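Local coordinates for protein myosin-I heavy chain (Dictyostelium discoideum, PDB 5EJR) that acts as an actin-based motor with ATPase activity in early phagocytosis and adhesion, represented here by its C-terminal MyTH4-FERM tail domain, at residues S52-E57 / I107-Y112; I94-G97 / E102-D105; A167-V172 / Q198-N203; T211-F216 / T221-I226; T238-Y243 / F292-R297. All coordinates share one frame; numbering follows the deposited sequence.

Contact 1 of 5, residues S52-E57 / I107-Y112; sequences SLIEME and IYCQAY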
# COMPACT_ATOMS: atom_id res chain seq x y z
N SER A 52 4.36 -16.66 30.18
CA SER A 52 5.33 -15.75 29.57
C SER A 52 6.72 -15.91 30.20
O SER A 52 6.82 -16.35 31.34
CB SER A 52 4.86 -14.30 29.69
OG SER A 52 4.86 -13.84 31.03
N LEU A 53 7.79 -15.55 29.44
CA LEU A 53 9.18 -15.61 29.91
C LEU A 53 9.45 -14.52 30.95
O LEU A 53 10.14 -14.77 31.94
CB LEU A 53 10.19 -15.47 28.74
CG LEU A 53 10.11 -16.44 27.56
CD1 LEU A 53 11.23 -16.17 26.58
CD2 LEU A 53 10.18 -17.91 28.00
N ILE A 54 8.92 -13.32 30.71
CA ILE A 54 9.09 -12.20 31.63
C ILE A 54 7.92 -12.18 32.61
O ILE A 54 6.79 -12.46 32.22
CB ILE A 54 9.26 -10.86 30.84
CG1 ILE A 54 10.60 -10.83 30.09
CG2 ILE A 54 9.12 -9.61 31.75
CD1 ILE A 54 10.64 -9.88 28.88
N GLU A 55 8.20 -11.88 33.89
CA GLU A 55 7.15 -11.77 34.89
C GLU A 55 6.41 -10.47 34.60
O GLU A 55 7.01 -9.39 34.60
CB GLU A 55 7.71 -11.78 36.33
CG GLU A 55 6.62 -11.86 37.39
CD GLU A 55 7.11 -11.78 38.82
OE1 GLU A 55 7.39 -12.86 39.40
OE2 GLU A 55 7.22 -10.66 39.36
N MET A 56 5.11 -10.61 34.30
CA MET A 56 4.21 -9.50 34.00
C MET A 56 2.78 -9.90 34.34
O MET A 56 2.54 -11.07 34.66
CB MET A 56 4.34 -9.05 32.53
CG MET A 56 3.99 -10.13 31.54
SD MET A 56 4.79 -9.85 29.94
CE MET A 56 3.91 -10.94 29.02
N GLU A 57 1.82 -8.94 34.21
CA GLU A 57 0.38 -9.09 34.45
C GLU A 57 -0.16 -10.27 33.65
O GLU A 57 0.34 -10.52 32.55
CB GLU A 57 -0.38 -7.81 34.08
CG GLU A 57 0.07 -6.57 34.85
CD GLU A 57 1.17 -5.76 34.19
OE1 GLU A 57 2.35 -6.18 34.24
OE2 GLU A 57 0.85 -4.68 33.62
N ILE A 107 8.46 -10.38 23.13
CA ILE A 107 8.46 -10.91 21.77
C ILE A 107 9.90 -11.20 21.33
O ILE A 107 10.15 -12.32 20.85
CB ILE A 107 7.64 -10.07 20.75
CG1 ILE A 107 6.15 -10.01 21.19
CG2 ILE A 107 7.73 -10.70 19.34
CD1 ILE A 107 5.25 -9.03 20.41
N TYR A 108 10.84 -10.24 21.57
CA TYR A 108 12.27 -10.32 21.23
C TYR A 108 12.97 -11.47 21.97
O TYR A 108 13.77 -12.17 21.37
CB TYR A 108 12.99 -9.01 21.58
CG TYR A 108 13.01 -7.99 20.46
CD1 TYR A 108 14.01 -8.00 19.49
CD2 TYR A 108 12.07 -6.95 20.42
CE1 TYR A 108 14.06 -7.03 18.49
CE2 TYR A 108 12.09 -6.00 19.40
CZ TYR A 108 13.09 -6.04 18.44
OH TYR A 108 13.13 -5.06 17.48
N CYS A 109 12.65 -11.67 23.27
CA CYS A 109 13.19 -12.75 24.10
C CYS A 109 12.67 -14.10 23.62
O CYS A 109 13.48 -15.01 23.49
CB CYS A 109 12.90 -12.53 25.57
SG CYS A 109 13.75 -11.09 26.27
N GLN A 110 11.36 -14.23 23.29
CA GLN A 110 10.81 -15.51 22.78
C GLN A 110 11.45 -15.91 21.47
O GLN A 110 11.67 -17.11 21.24
CB GLN A 110 9.30 -15.46 22.56
CG GLN A 110 8.43 -15.44 23.81
CD GLN A 110 6.95 -15.43 23.48
OE1 GLN A 110 6.53 -15.37 22.32
NE2 GLN A 110 6.12 -15.55 24.50
N ALA A 111 11.69 -14.92 20.56
CA ALA A 111 12.25 -15.18 19.24
C ALA A 111 13.69 -15.63 19.41
O ALA A 111 14.06 -16.66 18.85
CB ALA A 111 12.17 -13.92 18.37
N TYR A 112 14.47 -14.89 20.23
CA TYR A 112 15.87 -15.19 20.50
C TYR A 112 16.07 -16.56 21.16
O TYR A 112 16.88 -17.36 20.68
CB TYR A 112 16.57 -14.08 21.30
CG TYR A 112 18.02 -14.44 21.55
CD1 TYR A 112 18.96 -14.31 20.53
CD2 TYR A 112 18.41 -15.05 22.74
CE1 TYR A 112 20.28 -14.73 20.72
CE2 TYR A 112 19.73 -15.47 22.93
CZ TYR A 112 20.65 -15.31 21.92
OH TYR A 112 21.94 -15.73 22.12

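Contact 2 of 5, residues I94-G97 / E102-D105; sequences ISRG and ELRD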
# COMPACT_ATOMS: atom_id res chain seq x y z
N ILE A 94 3.88 -9.29 14.54
CA ILE A 94 4.31 -7.90 14.50
C ILE A 94 3.14 -6.99 14.90
O ILE A 94 3.36 -6.03 15.64
CB ILE A 94 5.03 -7.53 13.18
CG1 ILE A 94 6.51 -8.01 13.25
CG2 ILE A 94 4.97 -6.03 12.86
CD1 ILE A 94 7.00 -8.53 12.01
N SER A 95 1.90 -7.34 14.49
CA SER A 95 0.70 -6.57 14.86
C SER A 95 0.58 -6.56 16.40
O SER A 95 0.44 -5.49 17.00
CB SER A 95 -0.55 -7.16 14.21
OG SER A 95 -1.73 -6.60 14.77
N ARG A 96 0.74 -7.76 17.03
CA ARG A 96 0.69 -7.88 18.49
C ARG A 96 1.75 -6.97 19.14
O ARG A 96 1.43 -6.27 20.09
CB ARG A 96 0.85 -9.35 18.92
CG ARG A 96 0.68 -9.62 20.42
CD ARG A 96 0.74 -11.09 20.76
NE ARG A 96 -0.32 -11.89 20.13
CZ ARG A 96 -0.15 -12.65 19.05
NH1 ARG A 96 1.04 -12.73 18.46
NH2 ARG A 96 -1.17 -13.33 18.54
N GLY A 97 2.96 -6.95 18.57
CA GLY A 97 4.03 -6.09 19.07
C GLY A 97 3.77 -4.61 18.91
O GLY A 97 4.09 -3.83 19.82
N GLU A 102 3.91 -3.08 25.70
CA GLU A 102 4.56 -3.67 26.88
C GLU A 102 4.86 -5.17 26.67
O GLU A 102 5.46 -5.82 27.54
CB GLU A 102 3.74 -3.38 28.18
CG GLU A 102 2.22 -3.58 28.09
CD GLU A 102 1.44 -2.68 27.14
OE1 GLU A 102 0.82 -3.22 26.19
OE2 GLU A 102 1.50 -1.44 27.31
N LEU A 103 4.54 -5.68 25.49
CA LEU A 103 4.80 -7.07 25.10
C LEU A 103 6.03 -7.18 24.17
O LEU A 103 6.39 -8.29 23.78
CB LEU A 103 3.55 -7.60 24.40
CG LEU A 103 3.04 -8.98 24.76
CD1 LEU A 103 2.90 -9.16 26.26
CD2 LEU A 103 1.71 -9.23 24.10
N ARG A 104 6.68 -6.05 23.86
CA ARG A 104 7.80 -5.96 22.90
C ARG A 104 9.05 -6.71 23.33
O ARG A 104 9.53 -7.53 22.55
CB ARG A 104 8.11 -4.51 22.54
CG ARG A 104 7.03 -3.96 21.62
CD ARG A 104 7.10 -2.46 21.48
NE ARG A 104 5.96 -1.95 20.72
CZ ARG A 104 5.85 -0.69 20.34
NH1 ARG A 104 6.78 0.19 20.65
NH2 ARG A 104 4.79 -0.29 19.65
N ASP A 105 9.56 -6.47 24.57
CA ASP A 105 10.73 -7.18 25.13
C ASP A 105 10.49 -8.69 25.14
O ASP A 105 11.40 -9.45 24.78
CB ASP A 105 11.03 -6.71 26.55
CG ASP A 105 11.59 -5.31 26.62
OD1 ASP A 105 11.99 -4.77 25.57
OD2 ASP A 105 11.64 -4.75 27.73

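Contact 3 of 5, residues A167-V172 / Q198-N203; sequences ASLIAV and QSFRSN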
# COMPACT_ATOMS: atom_id res chain seq x y z
N ALA A 167 25.68 -15.35 9.73
CA ALA A 167 26.35 -14.23 10.40
C ALA A 167 25.97 -12.90 9.77
O ALA A 167 25.95 -11.89 10.47
CB ALA A 167 27.86 -14.40 10.34
N SER A 168 25.67 -12.88 8.45
CA SER A 168 25.28 -11.67 7.75
C SER A 168 23.85 -11.29 8.13
O SER A 168 23.54 -10.10 8.22
CB SER A 168 25.45 -11.83 6.23
OG SER A 168 24.44 -12.61 5.62
N LEU A 169 23.02 -12.30 8.40
CA LEU A 169 21.64 -12.17 8.85
C LEU A 169 21.59 -11.59 10.27
O LEU A 169 20.72 -10.78 10.55
CB LEU A 169 20.91 -13.53 8.77
CG LEU A 169 19.52 -13.70 9.42
CD1 LEU A 169 18.50 -12.62 8.93
CD2 LEU A 169 18.97 -15.06 9.12
N ILE A 170 22.51 -12.01 11.16
CA ILE A 170 22.59 -11.49 12.53
C ILE A 170 23.15 -10.07 12.47
O ILE A 170 22.69 -9.20 13.22
CB ILE A 170 23.41 -12.41 13.48
CG1 ILE A 170 22.69 -13.77 13.71
CG2 ILE A 170 23.70 -11.71 14.82
CD1 ILE A 170 23.61 -14.90 14.45
N ALA A 171 24.13 -9.84 11.58
CA ALA A 171 24.71 -8.51 11.41
C ALA A 171 23.66 -7.49 10.90
O ALA A 171 23.76 -6.32 11.27
CB ALA A 171 25.91 -8.56 10.48
N VAL A 172 22.67 -7.93 10.07
CA VAL A 172 21.62 -7.00 9.58
C VAL A 172 20.66 -6.66 10.74
O VAL A 172 20.30 -5.49 10.89
CB VAL A 172 20.91 -7.40 8.25
CG1 VAL A 172 20.02 -8.64 8.39
CG2 VAL A 172 20.12 -6.23 7.66
N GLN A 198 10.29 -13.04 0.59
CA GLN A 198 11.08 -13.58 -0.50
C GLN A 198 12.16 -12.62 -0.98
O GLN A 198 13.31 -13.02 -1.15
CB GLN A 198 10.20 -14.06 -1.65
CG GLN A 198 10.93 -14.95 -2.67
CD GLN A 198 11.73 -16.05 -2.02
OE1 GLN A 198 11.19 -17.02 -1.47
NE2 GLN A 198 13.05 -15.91 -2.04
N SER A 199 11.80 -11.34 -1.14
CA SER A 199 12.75 -10.32 -1.55
C SER A 199 13.90 -10.20 -0.56
O SER A 199 15.06 -10.26 -0.99
CB SER A 199 12.04 -8.99 -1.80
OG SER A 199 11.25 -9.13 -2.97
N PHE A 200 13.59 -10.19 0.75
CA PHE A 200 14.59 -10.14 1.81
C PHE A 200 15.57 -11.35 1.74
O PHE A 200 16.79 -11.18 1.86
CB PHE A 200 13.90 -10.07 3.19
CG PHE A 200 14.83 -10.31 4.36
CD1 PHE A 200 15.79 -9.36 4.70
CD2 PHE A 200 14.72 -11.46 5.12
CE1 PHE A 200 16.64 -9.58 5.78
CE2 PHE A 200 15.58 -11.68 6.20
CZ PHE A 200 16.52 -10.73 6.53
N ARG A 201 15.02 -12.54 1.56
CA ARG A 201 15.72 -13.81 1.46
C ARG A 201 16.66 -13.85 0.26
O ARG A 201 17.85 -14.10 0.45
CB ARG A 201 14.72 -14.97 1.42
CG ARG A 201 14.27 -15.34 2.82
CD ARG A 201 13.10 -16.29 2.81
NE ARG A 201 12.65 -16.50 4.19
CZ ARG A 201 11.64 -17.27 4.55
NH1 ARG A 201 10.91 -17.89 3.63
NH2 ARG A 201 11.32 -17.39 5.82
N SER A 202 16.15 -13.56 -0.96
CA SER A 202 16.98 -13.56 -2.16
C SER A 202 18.02 -12.42 -2.17
O SER A 202 19.09 -12.60 -2.76
CB SER A 202 16.13 -13.62 -3.43
OG SER A 202 15.22 -12.54 -3.52
N ASN A 203 17.76 -11.30 -1.47
CA ASN A 203 18.76 -10.23 -1.38
C ASN A 203 19.93 -10.65 -0.45
O ASN A 203 21.07 -10.24 -0.69
CB ASN A 203 18.15 -8.90 -0.95
CG ASN A 203 19.16 -7.78 -0.78
OD1 ASN A 203 19.56 -7.12 -1.75
ND2 ASN A 203 19.62 -7.57 0.44

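Contact 4 of 5, residues T211-F216 / T221-I226; sequences TCKIRF and TKLAKI. With EDO (1,2-ethanediol), chain C.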
# COMPACT_ATOMS: atom_id res chain seq x y z
N THR A 211 12.76 -5.36 -6.45
CA THR A 211 11.95 -4.51 -7.32
C THR A 211 10.47 -4.83 -7.16
O THR A 211 10.12 -5.95 -6.79
CB THR A 211 12.31 -4.67 -8.82
OG1 THR A 211 11.94 -5.97 -9.28
CG2 THR A 211 13.78 -4.34 -9.15
N CYS A 212 9.60 -3.86 -7.50
CA CYS A 212 8.16 -4.02 -7.52
C CYS A 212 7.69 -3.71 -8.95
O CYS A 212 8.17 -2.75 -9.55
CB CYS A 212 7.48 -3.12 -6.50
SG CYS A 212 5.69 -3.39 -6.36
N LYS A 213 6.78 -4.54 -9.48
CA LYS A 213 6.20 -4.41 -10.81
C LYS A 213 5.07 -3.37 -10.77
O LYS A 213 4.16 -3.49 -9.95
CB LYS A 213 5.62 -5.78 -11.23
CG LYS A 213 6.04 -6.26 -12.61
CD LYS A 213 5.10 -7.35 -13.12
CE LYS A 213 5.49 -7.88 -14.47
NZ LYS A 213 4.62 -9.02 -14.88
N ILE A 214 5.18 -2.32 -11.62
CA ILE A 214 4.17 -1.25 -11.71
C ILE A 214 3.64 -1.13 -13.15
O ILE A 214 4.42 -0.91 -14.08
CB ILE A 214 4.63 0.12 -11.14
CG1 ILE A 214 5.41 -0.00 -9.79
CG2 ILE A 214 3.44 1.11 -11.03
CD1 ILE A 214 4.64 -0.50 -8.58
N ARG A 215 2.31 -1.23 -13.31
CA ARG A 215 1.68 -1.13 -14.61
C ARG A 215 1.31 0.30 -14.97
O ARG A 215 1.13 1.14 -14.08
CB ARG A 215 0.44 -2.03 -14.69
CG ARG A 215 0.74 -3.49 -14.38
CD ARG A 215 -0.34 -4.39 -14.93
NE ARG A 215 -0.50 -5.59 -14.12
CZ ARG A 215 -1.45 -6.50 -14.30
NH1 ARG A 215 -2.33 -6.36 -15.29
NH2 ARG A 215 -1.53 -7.56 -13.50
N PHE A 216 1.22 0.57 -16.28
CA PHE A 216 0.78 1.85 -16.81
C PHE A 216 -0.50 1.56 -17.56
O PHE A 216 -0.83 0.40 -17.77
CB PHE A 216 1.85 2.49 -17.73
CG PHE A 216 2.98 3.12 -16.95
CD1 PHE A 216 4.01 2.34 -16.43
CD2 PHE A 216 3.04 4.50 -16.77
CE1 PHE A 216 5.04 2.92 -15.68
CE2 PHE A 216 4.08 5.08 -16.03
CZ PHE A 216 5.07 4.29 -15.48
N THR A 221 4.71 -2.30 -18.39
CA THR A 221 5.15 -2.37 -16.99
C THR A 221 6.55 -1.80 -16.83
O THR A 221 7.27 -1.66 -17.82
CB THR A 221 5.07 -3.85 -16.52
OG1 THR A 221 3.87 -4.45 -17.00
CG2 THR A 221 5.08 -4.00 -15.03
N LYS A 222 6.91 -1.45 -15.58
CA LYS A 222 8.23 -0.98 -15.17
C LYS A 222 8.58 -1.61 -13.82
O LYS A 222 7.69 -1.86 -13.00
CB LYS A 222 8.33 0.56 -15.09
CG LYS A 222 8.39 1.27 -16.45
CD LYS A 222 9.76 1.19 -17.11
CE LYS A 222 9.75 1.65 -18.54
NZ LYS A 222 11.12 1.66 -19.13
N LEU A 223 9.85 -1.92 -13.63
CA LEU A 223 10.31 -2.51 -12.39
C LEU A 223 10.93 -1.40 -11.58
O LEU A 223 11.85 -0.73 -12.05
CB LEU A 223 11.30 -3.67 -12.64
CG LEU A 223 10.74 -4.90 -13.36
CD1 LEU A 223 11.85 -5.87 -13.71
CD2 LEU A 223 9.68 -5.60 -12.53
N ALA A 224 10.36 -1.13 -10.40
CA ALA A 224 10.84 -0.07 -9.52
C ALA A 224 11.65 -0.63 -8.37
O ALA A 224 11.22 -1.60 -7.74
CB ALA A 224 9.66 0.70 -8.97
N LYS A 225 12.77 0.02 -8.03
CA LYS A 225 13.61 -0.37 -6.88
C LYS A 225 12.81 -0.11 -5.59
O LYS A 225 12.19 0.95 -5.44
CB LYS A 225 14.93 0.40 -6.87
CG LYS A 225 15.93 -0.07 -7.92
CD LYS A 225 17.02 0.98 -8.20
CE LYS A 225 18.21 0.90 -7.27
NZ LYS A 225 19.16 2.02 -7.47
N ILE A 226 12.78 -1.11 -4.70
CA ILE A 226 11.99 -1.10 -3.46
C ILE A 226 12.86 -1.44 -2.24
O ILE A 226 13.62 -2.40 -2.27
CB ILE A 226 10.76 -2.05 -3.64
CG1 ILE A 226 9.71 -1.92 -2.53
CG2 ILE A 226 11.13 -3.51 -3.81
CD1 ILE A 226 8.43 -2.78 -2.80
C1 EDO C . 1.84 -4.92 -8.20
O1 EDO C . 1.72 -4.60 -9.59
C2 EDO C . 2.80 -6.11 -7.94
O2 EDO C . 3.56 -5.83 -6.76

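Contact 5 of 5, residues T238-Y243 / F292-R297; sequences TVCRQY and FQVRRR. With EDO (1,2-ethanediol), chain E; EDO (1,2-ethanediol), chain C.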
# COMPACT_ATOMS: atom_id res chain seq x y z
N THR A 238 10.04 7.23 -9.25
CA THR A 238 10.99 6.39 -9.97
C THR A 238 10.38 5.78 -11.23
O THR A 238 10.98 5.92 -12.30
CB THR A 238 11.65 5.32 -9.04
OG1 THR A 238 10.72 4.29 -8.72
CG2 THR A 238 12.23 5.93 -7.76
N VAL A 239 9.20 5.14 -11.15
CA VAL A 239 8.62 4.54 -12.37
C VAL A 239 8.29 5.58 -13.42
O VAL A 239 8.39 5.29 -14.60
CB VAL A 239 7.44 3.56 -12.21
CG1 VAL A 239 7.88 2.22 -11.69
CG2 VAL A 239 6.28 4.16 -11.39
N CYS A 240 7.86 6.78 -12.99
CA CYS A 240 7.52 7.85 -13.91
C CYS A 240 8.74 8.36 -14.64
O CYS A 240 8.66 8.59 -15.84
CB CYS A 240 6.73 8.96 -13.21
SG CYS A 240 5.02 8.48 -12.84
N ARG A 241 9.90 8.47 -13.94
CA ARG A 241 11.20 8.84 -14.52
C ARG A 241 11.65 7.77 -15.53
O ARG A 241 12.10 8.12 -16.62
CB ARG A 241 12.26 9.01 -13.44
CG ARG A 241 12.39 10.43 -12.91
CD ARG A 241 13.21 10.50 -11.64
NE ARG A 241 13.08 11.79 -10.96
CZ ARG A 241 12.05 12.15 -10.20
NH1 ARG A 241 11.03 11.32 -10.01
NH2 ARG A 241 12.01 13.35 -9.64
N GLN A 242 11.49 6.48 -15.18
CA GLN A 242 11.81 5.35 -16.06
C GLN A 242 10.98 5.38 -17.35
O GLN A 242 11.50 5.14 -18.44
CB GLN A 242 11.56 4.02 -15.34
CG GLN A 242 12.70 3.60 -14.44
CD GLN A 242 12.44 2.25 -13.83
OE1 GLN A 242 12.51 1.20 -14.49
NE2 GLN A 242 12.11 2.24 -12.55
N TYR A 243 9.68 5.68 -17.22
CA TYR A 243 8.78 5.78 -18.37
C TYR A 243 9.14 6.95 -19.30
O TYR A 243 8.85 6.89 -20.49
CB TYR A 243 7.33 5.88 -17.90
CG TYR A 243 6.33 5.48 -18.96
CD1 TYR A 243 5.99 4.15 -19.15
CD2 TYR A 243 5.72 6.44 -19.76
CE1 TYR A 243 5.08 3.77 -20.12
CE2 TYR A 243 4.82 6.07 -20.76
CZ TYR A 243 4.49 4.73 -20.93
OH TYR A 243 3.55 4.36 -21.86
N PHE A 292 -0.59 -2.65 -8.86
CA PHE A 292 -0.39 -1.20 -8.85
C PHE A 292 -0.40 -0.67 -10.28
O PHE A 292 0.25 -1.24 -11.16
CB PHE A 292 0.96 -0.85 -8.22
CG PHE A 292 1.08 -1.11 -6.75
CD1 PHE A 292 0.31 -0.40 -5.83
CD2 PHE A 292 2.03 -2.00 -6.26
CE1 PHE A 292 0.46 -0.60 -4.47
CE2 PHE A 292 2.16 -2.22 -4.89
CZ PHE A 292 1.39 -1.51 -4.00
N GLN A 293 -1.13 0.43 -10.50
CA GLN A 293 -1.21 1.08 -11.80
C GLN A 293 -0.97 2.60 -11.66
O GLN A 293 -1.59 3.25 -10.82
CB GLN A 293 -2.54 0.75 -12.47
CG GLN A 293 -2.89 1.57 -13.73
CD GLN A 293 -4.35 1.41 -14.11
OE1 GLN A 293 -5.24 1.96 -13.48
NE2 GLN A 293 -4.63 0.70 -15.19
N VAL A 294 -0.04 3.14 -12.44
CA VAL A 294 0.24 4.57 -12.48
C VAL A 294 -0.91 5.21 -13.24
O VAL A 294 -1.38 4.68 -14.25
CB VAL A 294 1.64 4.92 -13.08
CG1 VAL A 294 1.74 6.40 -13.48
CG2 VAL A 294 2.74 4.58 -12.08
N ARG A 295 -1.42 6.31 -12.71
CA ARG A 295 -2.51 7.05 -13.33
C ARG A 295 -2.20 8.51 -13.22
O ARG A 295 -1.52 8.93 -12.29
CB ARG A 295 -3.84 6.77 -12.60
CG ARG A 295 -4.40 5.36 -12.83
CD ARG A 295 -5.83 5.28 -12.36
NE ARG A 295 -6.78 5.92 -13.28
CZ ARG A 295 -7.25 5.37 -14.39
NH1 ARG A 295 -6.78 4.20 -14.81
NH2 ARG A 295 -8.15 6.00 -15.13
N ARG A 296 -2.72 9.31 -14.15
CA ARG A 296 -2.56 10.75 -14.01
C ARG A 296 -3.64 11.13 -13.02
O ARG A 296 -4.83 10.81 -13.21
CB ARG A 296 -2.69 11.52 -15.32
CG ARG A 296 -2.46 12.99 -14.99
CD ARG A 296 -2.40 13.82 -16.17
NE ARG A 296 -2.43 15.24 -15.85
CZ ARG A 296 -2.26 16.17 -16.77
NH1 ARG A 296 -2.02 15.81 -18.03
NH2 ARG A 296 -2.34 17.45 -16.46
N ARG A 297 -3.19 11.66 -11.89
CA ARG A 297 -4.02 11.96 -10.75
C ARG A 297 -4.55 13.38 -10.77
O ARG A 297 -5.72 13.59 -10.48
CB ARG A 297 -3.24 11.68 -9.45
CG ARG A 297 -4.04 11.87 -8.13
CD ARG A 297 -5.08 10.78 -7.87
NE ARG A 297 -4.47 9.46 -7.71
CZ ARG A 297 -4.92 8.35 -8.31
NH1 ARG A 297 -5.98 8.40 -9.11
NH2 ARG A 297 -4.30 7.19 -8.11
C1 EDO E . -2.97 10.82 -4.63
O1 EDO E . -2.32 9.94 -5.56
C2 EDO E . -3.01 10.16 -3.20
O2 EDO E . -1.73 10.32 -2.61
C1 EDO C . 1.84 -4.92 -8.20
O1 EDO C . 1.72 -4.60 -9.59
C2 EDO C . 2.80 -6.11 -7.94
O2 EDO C . 3.56 -5.83 -6.76

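Contact 1 of 5, residues S52-E57 / I107-Y112
Gln110 has its carboxamide held at both ends while its aliphatic stem supports Leu53: NE2 is hydrogen-bonded to Ala64 O and more weakly to Glu106 OE2, and OE1 is bonded to Asn67 ND2. Glu106 OE2 also accepts from Leu53 N, so one carboxylate oxygen serves loop and helix alike. These bonds fix the rotation of the buried amide; the stem is extended, with CG 4.0 Å from Leu53 CD1.

Leucine suits the loop because its CB points at helix 107-112 and a single methyl can settle on the helix backbone. With CG set opposite its carbonyl carbon (chi1 -56°), CD1 comes to rest 3.8 Å from Gln110 N and 4.1 Å from Cys109 CB, touching main chain and side chain together. Ile54 approaches differently: its CB runs past the helix, and the tip CD1 turns in to meet Cys109 SG at 4.2 Å. The small, weakly polar thiol can pack against the methyl.

Within the loop Ser52 OG donates to Ile54 O at 2.7 Å, with a C=O...donor angle of 158°, and is also bonded to Arg15 NH2. Phe14 packs on Leu53 and Ile54 as well. The whole is loop-on-helix packing within the all-helical MyTH4 domain, where the connection leading into helix 58-75 lies against helix 104-113.

Contact 2 of 5, residues I94-G97 / E102-D105
Gly97 and Arg104 face each other across the tight corner between helix 86-99 and helix 104-113, a helix-loop-helix connection of the MyTH4 bundle. Their CA atoms approach to 5.4 Å, the shortest such separation between the two segments. Glycine, with no side chain, fits this close approach, and its carbonyl, in the last turn of the first helix, is offered to the arginine.

Arg104 reaches back as an extended chain and donates NE to Gly97 O at 2.8 Å. The N-H points almost straight at the oxygen (171°), which sits at the guanidinium edge and in its plane, although the donor is tilted 33° from the carbonyl plane. CG also passes the same oxygen, at 3.4 Å, while NH2 is bonded to Ile98 O, so the positive group meets two carbonyls at a helix C-terminus, an arrangement that is likely to be electrostatically favourable. A methionine in place of Arg104 would probably leave Gly97 O and Ile98 O without these donors and the corner less firmly tied.

Leu103, its CB pointing at segment 94-97, packs on Arg96. Arg96 bends at chi3 (-62°) toward Glu70, its salt-bridge partner, and Asn67, presenting its methylenes to the leucine: Leu103 CD2 lies 3.8 Å from Arg96 CG and 3.9 Å from Arg96 CD.

Contact 3 of 5, residues A167-V172 / Q198-N203
Leu169 is the first residue of segment 167-172 to meet Phe200, in a helix-to-helix contact between helices 164-178 and 194-205 of the MyTH4 domain. The backbones stay well apart, with the closest CA pair, Leu169 and Arg201, separated by 9.6 Å, so long side chains must span the interval. Leucine does so with its CG turned opposite the backbone N (chi1 170°), which carries CD1 out to 3.6 Å from Phe200 CZ. The methyl comes to the ring edge, near the ring plane, and the two side chains cross at about a right angle. Leu169 also touches Leu204, one turn further along the partner helix.

Ile170, next in sequence, serves different neighbours, packing on Phe128 of helix 121-137 and Leu152 of helix 142-159. One helical turn after Leu169, Val172 comes round to the same side as that leucine. Its CB points at the partner helix, but its short branches reach less far, and CG1 only grazes the ring edge.

A large flat residue suits the place of Phe200 because a ring can be stacked upon while its rim meets aliphatic groups. Tyr132 stacks on the ring and Phe133 pairs with it edge-to-face, both from helix 121-137, while the two aliphatic residues take the rim. With CG opposite its backbone N (chi1 168°), the Phe200 ring reaches across to segment 167-172, and its CE1 lies 4.4 Å from Val172 CG1.

Contact 4 of 5, residues T211-F216 / T221-I226
Thr221 touches strand 211-215 with every atom of its side chain. CB lies 3.9 Å from Ile214 O; OG1 stands alongside Arg215, 4.2 Å from its CG; and CG2, set opposite the backbone N, passes Ile214 O at 3.3 Å before pressing on Lys213 CG at 3.4 Å, tighter than usual for two carbons. The extended lysine chain runs on across the methyl, its CG also meeting Leu223 CD2.

These residues belong to an antiparallel beta hairpin of the ubiquitin-like FERM lobe, its strand directions 149° apart. Cys212 with Ala224 and Ile214 with Lys222 are hydrogen-bonded pairs; Thr211-Lys225, Lys213-Leu223 and Arg215-Thr221 are non-hydrogen-bonded. Cys212 N donates to Ala224 O at 2.8 Å, and the return bond from Ala224 N to Cys212 O is nearly straight (178°).

Cys212, Ile214 and Ala224 share the face packed on Phe292 and Val239, where small or branched apolar groups fit, with Lys222, whose chain leads away; Thr211, Lys213, Arg215, Thr221, Leu223 and Lys225 occupy the other. Phe216 sets CE1 3.8 Å from Lys222 CG, crossing the lysine stem. Between strands 211-215 and 290-296 an ethanediol, probably from the crystallisation liquor, donates its O1 to Lys213 O at 2.7 Å.

Contact 5 of 5, residues T238-Y243 / F292-R297
Helix 238-243 lies over strand 292-296, with the CA atoms of Cys240 and Val294 nearest at 8.1 Å. Val294 points its CB at the helix and divides its two methyls between neighbours. CG2 meets Val239 CG2 at 3.6 Å, the two valines sliding past each other in opposite directions, while CG1, opposite the backbone N (chi1 163°), touches Cys240 SG at 3.9 Å. Short branched and thiol side chains suit this close helix-on-sheet packing of the ubiquitin-like lobe.

Polar groups lie along the strand and just beyond it. Arg295 NH1 reaches Gln293 OE1 at 3.0 Å from above its carbonyl plane, and NH2 forms a salt bridge with Glu330. Arg297 gives NH2 to Ser256 OG and NE, at 3.1 Å, to O1 of a second ethanediol, also probably from the crystallisation liquor. A leucine at Arg297 would probably leave Ser256 OG without that donor. With apolar contacts between these two segments, the packing probably rests on exclusion of water and on shape, while the arginines bond elsewhere.

In the fold
Contacts 1 and 2 share helix 104-113 in the MyTH4 domain, their centres 10 Å apart, and merge directly: Met56 CE meets Leu103 CD1 at 3.4 Å, and Ile107 CD1 meets Gly97 CA at 3.5 Å. Contact 3 belongs to the same helical domain but lies about 24 Å from contact 1, centre to centre. Its helix 194-205 leads into strand 211-215 of contact 4 in the FERM part. Contacts 4 and 5, with centres 9 Å apart, form one body: Arg215 O and Val294 N, 2.8 Å apart, probably bond the hairpin to strand 290-296. One ethanediol bridges Lys213 O and Phe292 N across both contacts.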